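Local coordinates for protein GDP-mannose-dependent alpha-(1-6)-phosphatidylinositol monomannoside mannosyltransferase (PDB 3OKP) that is a glycosyltransferase of the two-domain GT-B fold that holds guanosine-5'-diphosphate-alpha-D-mannose, mainly on its second, Rossmann-like domain, at residues I294-A299 / G312-T317; A280-R283 / D288-G291; C203-R206 / R210-Q213; Q22-D27 / E166-G171. All coordinates share one frame; numbering follows the deposited sequence.

The contacts divide between the two halves of a GT-B enzyme. Contact 4 comes first along the chain and joins helix 20-29 to the turn after strand 164-167 in the seven-stranded parallel sheet. Contacts 3, 2 and 1 follow in that order in the second half, built on the six-stranded sheet, with centres 11 to 12 Å apart. Contacts 2 and 3 are tied by the Glu290-Arg210 salt bridge, and contacts 1 and 2 by a probable backbone hydrogen bond from Gly313 N to Glu290 O. Ile294 of contact 1 packs on Ser170 and Gly171 of contact 4 (centres 14 Å apart). Contacts 1 to 3 line the pocket of guanosine-5'-diphosphate-alpha-D-mannose; contact 4 borders it across the interdomain cleft.

Contact 1: I294-A299 / G312-T317; sequences IVYLEA and GGAPET. With GDD (guanosine-5'-diphosphate-alpha-D-mannose), chain B.
Tyr296 and Thr317 cross obliquely, the threonine hydroxyl coming close to the root of the tyrosine ring: Thr317 OG1 lies 3.3 Å from Tyr296 CB and 3.4 Å from Tyr296 CD2. Further along the ring, approaching it at a slant, Ala314 CB meets Tyr296 CE2 at 3.6 Å, so the 312-317 loop follows the ring from its base toward its hydroxyl. No hydrogen bond joins the two segments. Thr317 OG1 instead turns back on its own loop and donates to Ala314 O at 2.7 Å, which its placement between the backbone N and the carbonyl carbon (chi1 62°) makes possible; Thr317 N shares this acceptor. Beside the ring, Leu297 brings its CD2 branch to 3.9 Å from Thr317 CB. Tyr296 OH reaches beyond both segments to Met278 O, at the end of strand 275-278, and this fixes the far end of the ring. The helix is the one that follows the fourth strand of the Rossmann-like second domain, and Glu298 and Glu290 have the spacing of the E-X7-E motif known in GT-B enzymes. On another flank of the helix, the extended Glu298 turns its carboxylate to the ribose hydroxyls, OE1 accepting from GDD O2' at 2.8 Å and OE2 from GDD O3' at 2.7 Å. The amides of Ile294 and Val295 aim at the alpha-phosphate oxygens O1A and O2A, each in a long, weak bond of 3.5 Å.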
loop_
_atom_site.group_PDB
_atom_site.type_symbol
_atom_site.label_atom_id
_atom_site.label_comp_id
_atom_site.label_asym_id
_atom_site.label_seq_id
_atom_site.Cartn_x
_atom_site.Cartn_y
_atom_site.Cartn_z
ATOM N N ILE A 294 -3.894 -0.172 1.113
ATOM C CA ILE A 294 -3.341 -0.643 2.380
ATOM C C ILE A 294 -4.211 -0.239 3.582
ATOM O O ILE A 294 -4.232 -0.942 4.592
ATOM C CB ILE A 294 -1.843 -0.224 2.561
ATOM C CG1 ILE A 294 -1.175 -1.000 3.700
ATOM C CG2 ILE A 294 -1.698 1.265 2.771
ATOM C CD1 ILE A 294 -0.629 -2.345 3.275
ATOM N N VAL A 295 -4.942 0.871 3.455
ATOM C CA VAL A 295 -5.837 1.334 4.525
ATOM C C VAL A 295 -6.882 0.285 4.933
ATOM O O VAL A 295 -7.258 0.212 6.104
ATOM C CB VAL A 295 -6.532 2.694 4.199
ATOM C CG1 VAL A 295 -5.510 3.828 4.139
ATOM C CG2 VAL A 295 -7.346 2.620 2.902
ATOM N N TYR A 296 -7.334 -0.522 3.970
ATOM C CA TYR A 296 -8.299 -1.594 4.231
ATOM C C TYR A 296 -7.685 -2.710 5.073
ATOM O O TYR A 296 -8.363 -3.321 5.904
ATOM C CB TYR A 296 -8.817 -2.195 2.922
ATOM C CG TYR A 296 -9.475 -1.224 1.962
ATOM C CD1 TYR A 296 -10.584 -0.467 2.342
ATOM C CD2 TYR A 296 -9.008 -1.094 0.656
ATOM C CE1 TYR A 296 -11.196 0.417 1.449
ATOM C CE2 TYR A 296 -9.613 -0.218 -0.243
ATOM C CZ TYR A 296 -10.706 0.530 0.159
ATOM O OH TYR A 296 -11.300 1.391 -0.736
ATOM N N LEU A 297 -6.403 -2.974 4.837
ATOM C CA LEU A 297 -5.659 -3.995 5.569
ATOM C C LEU A 297 -5.348 -3.524 6.980
ATOM O O LEU A 297 -5.393 -4.309 7.927
ATOM C CB LEU A 297 -4.366 -4.350 4.825
ATOM C CG LEU A 297 -4.535 -4.764 3.359
ATOM C CD1 LEU A 297 -3.185 -4.872 2.681
ATOM C CD2 LEU A 297 -5.312 -6.071 3.238
ATOM N N GLU A 298 -5.040 -2.233 7.105
ATOM C CA GLU A 298 -4.798 -1.592 8.395
ATOM C C GLU A 298 -6.037 -1.648 9.291
ATOM O O GLU A 298 -5.930 -1.913 10.489
ATOM C CB GLU A 298 -4.355 -0.140 8.184
ATOM C CG GLU A 298 -2.946 -0.002 7.603
ATOM C CD GLU A 298 -2.604 1.415 7.167
ATOM O OE1 GLU A 298 -3.494 2.297 7.171
ATOM O OE2 GLU A 298 -1.431 1.645 6.810
ATOM N N ALA A 299 -7.206 -1.407 8.696
ATOM C CA ALA A 299 -8.480 -1.454 9.410
ATOM C C ALA A 299 -8.785 -2.866 9.896
ATOM O O ALA A 299 -9.127 -3.069 11.063
ATOM C CB ALA A 299 -9.603 -0.947 8.520
ATOM N N GLY A 312 -10.222 -0.658 -8.883
ATOM C CA GLY A 312 -8.985 -1.428 -9.023
ATOM C C GLY A 312 -8.861 -2.670 -8.168
ATOM O O GLY A 312 -9.678 -3.588 -8.266
ATOM N N GLY A 313 -7.827 -2.696 -7.329
ATOM C CA GLY A 313 -7.556 -3.841 -6.461
ATOM C C GLY A 313 -8.204 -3.778 -5.088
ATOM O O GLY A 313 -8.003 -4.676 -4.272
ATOM N N ALA A 314 -8.983 -2.725 -4.830
ATOM C CA ALA A 314 -9.663 -2.549 -3.534
ATOM C C ALA A 314 -10.486 -3.759 -3.060
ATOM O O ALA A 314 -10.354 -4.162 -1.901
ATOM C CB ALA A 314 -10.516 -1.278 -3.525
ATOM N N PRO A 315 -11.339 -4.338 -3.940
ATOM C CA PRO A 315 -12.118 -5.508 -3.504
ATOM C C PRO A 315 -11.263 -6.722 -3.109
ATOM O O PRO A 315 -11.730 -7.576 -2.352
ATOM C CB PRO A 315 -12.980 -5.836 -4.733
ATOM C CG PRO A 315 -13.031 -4.577 -5.517
ATOM C CD PRO A 315 -11.673 -3.968 -5.330
ATOM N N GLU A 316 -10.024 -6.783 -3.601
ATOM C CA GLU A 316 -9.113 -7.900 -3.316
ATOM C C GLU A 316 -8.606 -7.921 -1.870
ATOM O O GLU A 316 -8.055 -8.930 -1.419
ATOM C CB GLU A 316 -7.912 -7.884 -4.272
ATOM C CG GLU A 316 -8.255 -8.081 -5.749
ATOM C CD GLU A 316 -7.045 -7.920 -6.663
ATOM O OE1 GLU A 316 -5.983 -8.509 -6.366
ATOM O OE2 GLU A 316 -7.158 -7.202 -7.682
ATOM N N THR A 317 -8.789 -6.815 -1.151
ATOM C CA THR A 317 -8.301 -6.696 0.228
ATOM C C THR A 317 -9.229 -7.342 1.259
ATOM O O THR A 317 -8.792 -7.673 2.364
ATOM C CB THR A 317 -8.068 -5.225 0.637
ATOM O OG1 THR A 317 -9.305 -4.509 0.588
ATOM C CG2 THR A 317 -7.045 -4.555 -0.278
HETATM N N2 GDD B . 0.197 9.120 9.750
HETATM C C2 GDD B . -0.862 9.214 8.908
HETATM N N1 GDD B . -1.785 10.188 9.094
HETATM N N3 GDD B . -0.988 8.333 7.889
HETATM C C4 GDD B . -2.044 8.413 7.037
HETATM C C5 GDD B . -2.997 9.404 7.211
HETATM C C6 GDD B . -2.851 10.301 8.265
HETATM O O6 GDD B . -3.693 11.205 8.447
HETATM N N7 GDD B . -3.918 9.254 6.238
HETATM C C8 GDD B . -3.544 8.198 5.479
HETATM N N9 GDD B . -2.402 7.691 5.970
HETATM C "C1'" GDD B . -1.640 6.525 5.453
HETATM C "C2'" GDD B . -2.393 5.231 5.722
HETATM O "O2'" GDD B . -2.138 4.732 7.037
HETATM C "C3'" GDD B . -1.875 4.309 4.636
HETATM O "O3'" GDD B . -0.737 3.578 5.107
HETATM C "C4'" GDD B . -1.460 5.237 3.498
HETATM O "O4'" GDD B . -1.441 6.565 4.037
HETATM C "C5'" GDD B . -2.437 5.169 2.325
HETATM O "O5'" GDD B . -1.994 4.227 1.344
HETATM P PA GDD B . -2.908 3.587 0.417
HETATM O O1A GDD B . -2.309 2.658 -0.171
HETATM O O2A GDD B . -3.886 3.100 1.036
HETATM O O3A GDD B . -3.411 4.533 -0.562
HETATM P PB GDD B . -2.580 5.394 -1.388
HETATM O O2B GDD B . -1.528 4.815 -1.732
HETATM O O3B GDD B . -3.222 5.718 -2.410
HETATM O O1B GDD B . -2.255 6.599 -0.664
#

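Contact 2: A280-R283 / D288-G291; sequences ARTR and DVEG
Asp288 and Arg283, the two residues with most surface buried here, pair through their backbones. Arg283 N donates to Asp288 O at 2.8 Å, lying in the carbonyl plane with an almost perfectly straight N-H...O angle of 179°. The return bond, from Asp288 N to Arg283 O, is 3.0 Å long and bent to 143°, and its donor stands above the carbonyl plane. The CB of Asp288 also rests 3.4 Å from Arg283 O. Both side chains run side by side in the same direction, with the guanidinium and carboxylate planes 80° apart, and Asp288 OD2 lies at the edge of the guanidinium, 3.6 Å from Arg283 NE. This salt bridge is doubtful, since the separation is long and Asp288 was modelled in two conformers. Together the two backbone bonds make a single antiparallel, hydrogen-bonded bridge that closes the loop of residues 284-287, within the long connection from strand 275-278 to helix 294-301 of the Rossmann-like second domain. Thr282 is the third contributor: its CA-H approaches Asp288 O, while its OG1 sits 3.4 Å from Val289 CG2 and is hydrogen-bonded to Ser311 OG outside the pair. Farther from the bridge the segments diverge, and the Ala280 methyl packs 4.1 Å from the CB methylene of Glu290. Bent at chi2, the Glu290 side chain turns its carboxylate to the ligand pocket, where OE1 forms salt bridges with Arg210 and Lys211.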
loop_
_atom_site.group_PDB
_atom_site.type_symbol
_atom_site.label_atom_id
_atom_site.label_comp_id
_atom_site.label_asym_id
_atom_site.label_seq_id
_atom_site.Cartn_x
_atom_site.Cartn_y
_atom_site.Cartn_z
ATOM N N ALA A 280 -13.628 3.803 -2.585
ATOM C CA ALA A 280 -12.785 4.198 -3.715
ATOM C C ALA A 280 -13.469 3.975 -5.064
ATOM O O ALA A 280 -14.080 2.928 -5.295
ATOM C CB ALA A 280 -11.449 3.450 -3.667
ATOM N N ARG A 281 -13.375 4.976 -5.935
ATOM C CA ARG A 281 -13.881 4.869 -7.302
ATOM C C ARG A 281 -12.761 5.127 -8.308
ATOM O O ARG A 281 -11.840 5.905 -8.040
ATOM C CB ARG A 281 -15.056 5.830 -7.542
ATOM C CG ARG A 281 -14.689 7.311 -7.528
ATOM C CD ARG A 281 -15.864 8.177 -7.958
ATOM N NE ARG A 281 -15.541 9.601 -7.899
ATOM C CZ ARG A 281 -15.627 10.355 -6.805
ATOM N NH1 ARG A 281 -16.028 9.828 -5.656
ATOM N NH2 ARG A 281 -15.308 11.642 -6.861
ATOM N N THR A 282 -12.841 4.465 -9.458
ATOM C CA THR A 282 -11.883 4.688 -10.538
ATOM C C THR A 282 -12.250 5.953 -11.310
ATOM O O THR A 282 -13.409 6.154 -11.676
ATOM C CB THR A 282 -11.791 3.465 -11.475
ATOM O OG1 THR A 282 -11.370 2.329 -10.714
ATOM C CG2 THR A 282 -10.787 3.707 -12.603
ATOM N N ARG A 283 -11.248 6.803 -11.526
ATOM C CA ARG A 283 -11.406 8.066 -12.238
ATOM C C ARG A 283 -10.283 8.240 -13.257
ATOM O O ARG A 283 -9.583 7.280 -13.591
ATOM C CB ARG A 283 -11.375 9.234 -11.248
ATOM C CG ARG A 283 -12.625 9.389 -10.399
ATOM C CD ARG A 283 -12.408 10.383 -9.267
ATOM N NE ARG A 283 -11.483 11.455 -9.632
ATOM C CZ ARG A 283 -11.835 12.656 -10.083
ATOM N NH1 ARG A 283 -13.114 12.983 -10.231
ATOM N NH2 ARG A 283 -10.898 13.539 -10.378
ATOM N N ASP A 288 -6.747 6.916 -12.809
ATOM C CA ASP A 288 -6.826 7.271 -11.400
ATOM C C ASP A 288 -7.536 6.132 -10.661
ATOM O O ASP A 288 -8.766 6.113 -10.551
ATOM C CB ASP A 288 -7.563 8.604 -11.235
ATOM C CG ASP A 288 -7.309 9.259 -9.894
ATOM O OD1 ASP A 288 -6.227 9.040 -9.307
ATOM O OD2 ASP A 288 -8.196 10.005 -9.429
ATOM N N VAL A 289 -6.746 5.183 -10.170
ATOM C CA VAL A 289 -7.282 3.931 -9.658
ATOM C C VAL A 289 -6.606 3.489 -8.357
ATOM O O VAL A 289 -5.433 3.792 -8.118
ATOM C CB VAL A 289 -7.180 2.825 -10.762
ATOM C CG1 VAL A 289 -5.716 2.438 -11.042
ATOM C CG2 VAL A 289 -8.014 1.615 -10.417
ATOM N N GLU A 290 -7.366 2.783 -7.521
ATOM C CA GLU A 290 -6.843 2.197 -6.297
ATOM C C GLU A 290 -6.117 0.899 -6.633
ATOM O O GLU A 290 -6.749 -0.108 -6.958
ATOM C CB GLU A 290 -7.980 1.952 -5.294
ATOM C CG GLU A 290 -7.523 1.688 -3.865
ATOM C CD GLU A 290 -6.798 2.872 -3.245
ATOM O OE1 GLU A 290 -7.301 4.011 -3.339
ATOM O OE2 GLU A 290 -5.721 2.658 -2.656
ATOM N N GLY A 291 -4.789 0.937 -6.568
ATOM C CA GLY A 291 -3.956 -0.216 -6.906
ATOM C C GLY A 291 -4.230 -1.406 -6.010
ATOM O O GLY A 291 -4.371 -2.536 -6.485
#

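Contact 3: C203-R206 / R210-Q213; sequences CNSR and RKGQ. With GDD (guanosine-5'-diphosphate-alpha-D-mannose), chain B.
Lys211 NZ stands at a crossing of polar contacts: it donates to GDD O3B at 2.8 Å and to a water at 2.8 Å, and bonds weakly to GDD O3A. The same water lies within hydrogen-bonding distance of Ser205 OG and of O2A and O3A of the diphosphate, more acceptors than it has protons, and so joins both segments to the ligand. Bent at chi2 (-74°), the lysine lays its CD 3.7 Å from Ser205 OG before reaching the phosphates. Strand 200-204 leads through this loop to helix 213-226, the first beta-alpha turn of the second Rossmann-like domain. Across the turn, Gln213 NE2 donates to Arg206 O at 3.1 Å with an N-H...O angle of 152°, arriving from above the carbonyl plane. Gln213 CG meanwhile packs 3.9 Å from Cys203 SG. Arg206 bends at chi3 and presents the edge of its guanidinium to GDD, NE donating to O1B at 3.3 Å. Arg206 NH2 and Arg210 NH2 approach to 3.8 Å around the beta-phosphate, with Glu290 the outside partner of Arg210 and Lys211. Gathered on one anion, these three cations would be expected to offset the diphosphate charge.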
loop_
_atom_site.group_PDB
_atom_site.type_symbol
_atom_site.label_atom_id
_atom_site.label_comp_id
_atom_site.label_asym_id
_atom_site.label_seq_id
_atom_site.Cartn_x
_atom_site.Cartn_y
_atom_site.Cartn_z
ATOM N N CYS A 203 -12.607 7.239 8.089
ATOM C CA CYS A 203 -12.015 7.203 6.758
ATOM C C CYS A 203 -10.623 7.814 6.793
ATOM O O CYS A 203 -10.475 9.039 6.847
ATOM C CB CYS A 203 -12.894 7.927 5.728
ATOM S SG CYS A 203 -12.216 7.881 4.033
ATOM N N ASN A 204 -9.609 6.950 6.794
ATOM C CA ASN A 204 -8.217 7.374 6.679
ATOM C C ASN A 204 -7.792 7.249 5.231
ATOM O O ASN A 204 -7.889 6.165 4.647
ATOM C CB ASN A 204 -7.292 6.523 7.562
ATOM C CG ASN A 204 -7.806 6.366 8.979
ATOM O OD1 ASN A 204 -8.483 7.246 9.515
ATOM N ND2 ASN A 204 -7.483 5.235 9.601
ATOM N N SER A 205 -7.341 8.363 4.656
ATOM C CA SER A 205 -6.900 8.439 3.260
ATOM C C SER A 205 -6.561 9.875 2.888
ATOM O O SER A 205 -7.093 10.819 3.479
ATOM C CB SER A 205 -7.982 7.926 2.296
ATOM O OG SER A 205 -7.890 6.524 2.111
ATOM N N ARG A 206 -5.684 10.033 1.900
ATOM C CA ARG A 206 -5.407 11.342 1.316
ATOM C C ARG A 206 -6.708 11.936 0.792
ATOM O O ARG A 206 -7.571 11.212 0.285
ATOM C CB ARG A 206 -4.394 11.225 0.173
ATOM C CG ARG A 206 -2.996 10.780 0.603
ATOM C CD ARG A 206 -2.010 10.737 -0.575
ATOM N NE ARG A 206 -2.367 9.720 -1.565
ATOM C CZ ARG A 206 -2.966 9.971 -2.727
ATOM N NH1 ARG A 206 -3.279 11.218 -3.068
ATOM N NH2 ARG A 206 -3.248 8.975 -3.555
ATOM N N ARG A 210 -11.014 10.505 -5.728
ATOM C CA ARG A 210 -11.205 9.067 -5.953
ATOM C C ARG A 210 -11.377 8.223 -4.685
ATOM O O ARG A 210 -11.878 7.101 -4.757
ATOM C CB ARG A 210 -10.103 8.492 -6.854
ATOM C CG ARG A 210 -8.739 8.307 -6.193
ATOM C CD ARG A 210 -7.807 7.519 -7.108
ATOM N NE ARG A 210 -6.498 7.274 -6.501
ATOM C CZ ARG A 210 -6.229 6.234 -5.719
ATOM N NH1 ARG A 210 -7.176 5.349 -5.453
ATOM N NH2 ARG A 210 -5.020 6.086 -5.196
ATOM N N LYS A 211 -10.985 8.765 -3.532
ATOM C CA LYS A 211 -11.072 8.032 -2.263
ATOM C C LYS A 211 -12.503 7.948 -1.718
ATOM O O LYS A 211 -12.795 7.147 -0.827
ATOM C CB LYS A 211 -10.124 8.637 -1.219
ATOM C CG LYS A 211 -8.648 8.633 -1.620
ATOM C CD LYS A 211 -8.026 7.245 -1.534
ATOM C CE LYS A 211 -6.539 7.286 -1.869
ATOM N NZ LYS A 211 -5.900 5.945 -1.724
ATOM N N GLY A 212 -13.392 8.778 -2.256
ATOM C CA GLY A 212 -14.811 8.686 -1.933
ATOM C C GLY A 212 -15.227 9.244 -0.586
ATOM O O GLY A 212 -16.252 8.823 -0.033
ATOM N N GLN A 213 -14.444 10.183 -0.049
ATOM C CA GLN A 213 -14.885 10.956 1.114
ATOM C C GLN A 213 -16.133 11.748 0.733
ATOM O O GLN A 213 -17.033 11.925 1.554
ATOM C CB GLN A 213 -13.808 11.924 1.615
ATOM C CG GLN A 213 -12.569 11.273 2.219
ATOM C CD GLN A 213 -11.430 11.124 1.226
ATOM O OE1 GLN A 213 -11.575 11.426 0.039
ATOM N NE2 GLN A 213 -10.283 10.661 1.712
HETATM N N2 GDD B . 0.197 9.120 9.750
HETATM C C2 GDD B . -0.862 9.214 8.908
HETATM N N1 GDD B . -1.785 10.188 9.094
HETATM N N3 GDD B . -0.988 8.333 7.889
HETATM C C4 GDD B . -2.044 8.413 7.037
HETATM C C5 GDD B . -2.997 9.404 7.211
HETATM C C6 GDD B . -2.851 10.301 8.265
HETATM O O6 GDD B . -3.693 11.205 8.447
HETATM N N7 GDD B . -3.918 9.254 6.238
HETATM C C8 GDD B . -3.544 8.198 5.479
HETATM N N9 GDD B . -2.402 7.691 5.970
HETATM C "C1'" GDD B . -1.640 6.525 5.453
HETATM C "C2'" GDD B . -2.393 5.231 5.722
HETATM O "O2'" GDD B . -2.138 4.732 7.037
HETATM C "C3'" GDD B . -1.875 4.309 4.636
HETATM O "O3'" GDD B . -0.737 3.578 5.107
HETATM C "C4'" GDD B . -1.460 5.237 3.498
HETATM O "O4'" GDD B . -1.441 6.565 4.037
HETATM C "C5'" GDD B . -2.437 5.169 2.325
HETATM O "O5'" GDD B . -1.994 4.227 1.344
HETATM P PA GDD B . -2.908 3.587 0.417
HETATM O O1A GDD B . -2.309 2.658 -0.171
HETATM O O2A GDD B . -3.886 3.100 1.036
HETATM O O3A GDD B . -3.411 4.533 -0.562
HETATM P PB GDD B . -2.580 5.394 -1.388
HETATM O O2B GDD B . -1.528 4.815 -1.732
HETATM O O3B GDD B . -3.222 5.718 -2.410
HETATM O O1B GDD B . -2.255 6.599 -0.664
HETATM O O HOH W 1 -9.881 10.634 4.527
HETATM O O HOH W 2 -5.605 5.395 0.965
#

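Contact 4: Q22-D27 / E166-G171; sequences QSYLRD and EHLPSG
Tyr24 pushes the edge of its ring against the backbone turn that follows strand 164-167, with Leu168 O and Ser170 N both close to the ring plane. The strand is one of the two outermost in the parallel seven-stranded sheet of the first Rossmann-like domain of the GT-B fold, and helix 20-29, which follows the first strand 7-11, supplies the tyrosine. Because CG is anti to the backbone N (chi1 179°), the ring extends away from the helix and delivers its hydroxyl to the turn: Tyr24 OH donates to Leu168 O at 2.7 Å. The C=O...O angle is 153° and the donor is tilted 18° from the carbonyl plane. Leu168 crosses the phenol end, its CD2 3.6 Å from Tyr24 OH. Next to the hydroxyl-bearing carbon, Tyr24 CE1 comes within 3.9 Å of Ser170 N. His118 meets the ring edge-to-face and Phe28 also touches it. From helix 365-377, Met368 packs on Leu168 and Pro169, and Trp365 on Ser170. Beyond the tyrosine, the turn holds itself with a local side-chain bond, Ser170 OG donating to Gly171 O at 2.9 Å, in the carbonyl plane and on a lone pair.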
loop_
_atom_site.group_PDB
_atom_site.type_symbol
_atom_site.label_atom_id
_atom_site.label_comp_id
_atom_site.label_asym_id
_atom_site.label_seq_id
_atom_site.Cartn_x
_atom_site.Cartn_y
_atom_site.Cartn_z
ATOM N N GLN A 22 9.562 3.607 -1.056
ATOM C CA GLN A 22 10.542 3.658 0.032
ATOM C C GLN A 22 10.117 2.790 1.220
ATOM O O GLN A 22 10.924 2.025 1.751
ATOM C CB GLN A 22 10.783 5.105 0.486
ATOM C CG GLN A 22 11.630 5.942 -0.477
ATOM C CD GLN A 22 10.825 6.620 -1.582
ATOM O OE1 GLN A 22 9.621 6.411 -1.720
ATOM N NE2 GLN A 22 11.501 7.443 -2.376
ATOM N N SER A 23 8.850 2.904 1.616
ATOM C CA SER A 23 8.292 2.117 2.719
ATOM C C SER A 23 8.193 0.633 2.360
ATOM O O SER A 23 8.495 -0.237 3.179
ATOM C CB SER A 23 6.916 2.659 3.119
ATOM O OG SER A 23 7.018 3.977 3.634
ATOM N N TYR A 24 7.770 0.370 1.125
ATOM C CA TYR A 24 7.664 -0.973 0.562
ATOM C C TYR A 24 8.994 -1.725 0.657
ATOM O O TYR A 24 9.046 -2.844 1.175
ATOM C CB TYR A 24 7.189 -0.865 -0.893
ATOM C CG TYR A 24 7.047 -2.164 -1.659
ATOM C CD1 TYR A 24 5.819 -2.822 -1.735
ATOM C CD2 TYR A 24 8.129 -2.709 -2.351
ATOM C CE1 TYR A 24 5.681 -4.009 -2.462
ATOM C CE2 TYR A 24 8.003 -3.892 -3.077
ATOM C CZ TYR A 24 6.779 -4.533 -3.130
ATOM O OH TYR A 24 6.660 -5.705 -3.847
ATOM N N LEU A 25 10.066 -1.096 0.177
ATOM C CA LEU A 25 11.387 -1.729 0.157
ATOM C C LEU A 25 11.997 -1.860 1.551
ATOM O O LEU A 25 12.488 -2.929 1.911
ATOM C CB LEU A 25 12.337 -1.001 -0.803
ATOM C CG LEU A 25 11.997 -1.083 -2.298
ATOM C CD1 LEU A 25 13.005 -0.295 -3.112
ATOM C CD2 LEU A 25 11.931 -2.527 -2.792
ATOM N N ARG A 26 11.944 -0.784 2.338
ATOM C CA ARG A 26 12.393 -0.819 3.735
ATOM C C ARG A 26 11.798 -2.013 4.497
ATOM O O ARG A 26 12.526 -2.770 5.145
ATOM C CB ARG A 26 12.049 0.501 4.441
ATOM C CG ARG A 26 12.287 0.523 5.957
ATOM C CD ARG A 26 11.476 1.633 6.619
ATOM N NE ARG A 26 10.040 1.345 6.590
ATOM C CZ ARG A 26 9.080 2.266 6.570
ATOM N NH1 ARG A 26 9.383 3.560 6.569
ATOM N NH2 ARG A 26 7.809 1.892 6.541
ATOM N N ASP A 27 10.482 -2.189 4.399
ATOM C CA ASP A 27 9.791 -3.221 5.171
ATOM C C ASP A 27 9.981 -4.637 4.620
ATOM O O ASP A 27 10.064 -5.590 5.393
ATOM C CB ASP A 27 8.308 -2.880 5.341
ATOM C CG ASP A 27 8.085 -1.615 6.160
ATOM O OD1 ASP A 27 8.982 -1.224 6.937
ATOM O OD2 ASP A 27 7.002 -1.007 6.024
ATOM N N GLU A 166 4.519 -12.944 -10.038
ATOM C CA GLU A 166 4.336 -13.274 -8.625
ATOM C C GLU A 166 3.649 -12.149 -7.855
ATOM O O GLU A 166 4.029 -10.984 -7.972
ATOM C CB GLU A 166 5.684 -13.602 -7.971
ATOM C CG GLU A 166 6.392 -14.834 -8.526
ATOM C CD GLU A 166 5.834 -16.147 -7.991
ATOM O OE1 GLU A 166 5.036 -16.127 -7.026
ATOM O OE2 GLU A 166 6.200 -17.206 -8.540
ATOM N N HIS A 167 2.638 -12.507 -7.067
ATOM C CA HIS A 167 1.896 -11.542 -6.257
ATOM C C HIS A 167 2.714 -11.118 -5.034
ATOM O O HIS A 167 2.922 -11.908 -4.109
ATOM C CB HIS A 167 0.536 -12.130 -5.844
ATOM C CG HIS A 167 -0.387 -11.144 -5.189
ATOM N ND1 HIS A 167 -1.115 -11.447 -4.058
ATOM C CD2 HIS A 167 -0.705 -9.867 -5.509
ATOM C CE1 HIS A 167 -1.842 -10.400 -3.710
ATOM N NE2 HIS A 167 -1.608 -9.426 -4.571
ATOM N N LEU A 168 3.191 -9.875 -5.044
ATOM C CA LEU A 168 3.966 -9.348 -3.920
ATOM C C LEU A 168 3.525 -7.935 -3.515
ATOM O O LEU A 168 4.247 -6.957 -3.751
ATOM C CB LEU A 168 5.475 -9.405 -4.210
ATOM C CG LEU A 168 6.427 -9.354 -3.005
ATOM C CD1 LEU A 168 6.343 -10.619 -2.166
ATOM C CD2 LEU A 168 7.862 -9.099 -3.449
ATOM N N PRO A 169 2.325 -7.823 -2.916
ATOM C CA PRO A 169 1.868 -6.548 -2.378
ATOM C C PRO A 169 2.538 -6.245 -1.044
ATOM O O PRO A 169 3.159 -7.126 -0.450
ATOM C CB PRO A 169 0.375 -6.790 -2.155
ATOM C CG PRO A 169 0.287 -8.244 -1.856
ATOM C CD PRO A 169 1.316 -8.886 -2.731
ATOM N N SER A 170 2.398 -5.008 -0.580
ATOM C CA SER A 170 2.828 -4.637 0.762
ATOM C C SER A 170 2.118 -5.496 1.806
ATOM O O SER A 170 0.975 -5.923 1.608
ATOM C CB SER A 170 2.530 -3.159 1.023
ATOM O OG SER A 170 2.896 -2.790 2.343
ATOM N N GLY A 171 2.810 -5.760 2.908
ATOM C CA GLY A 171 2.178 -6.357 4.073
ATOM C C GLY A 171 1.668 -5.273 5.004
ATOM O O GLY A 171 1.798 -4.082 4.717
#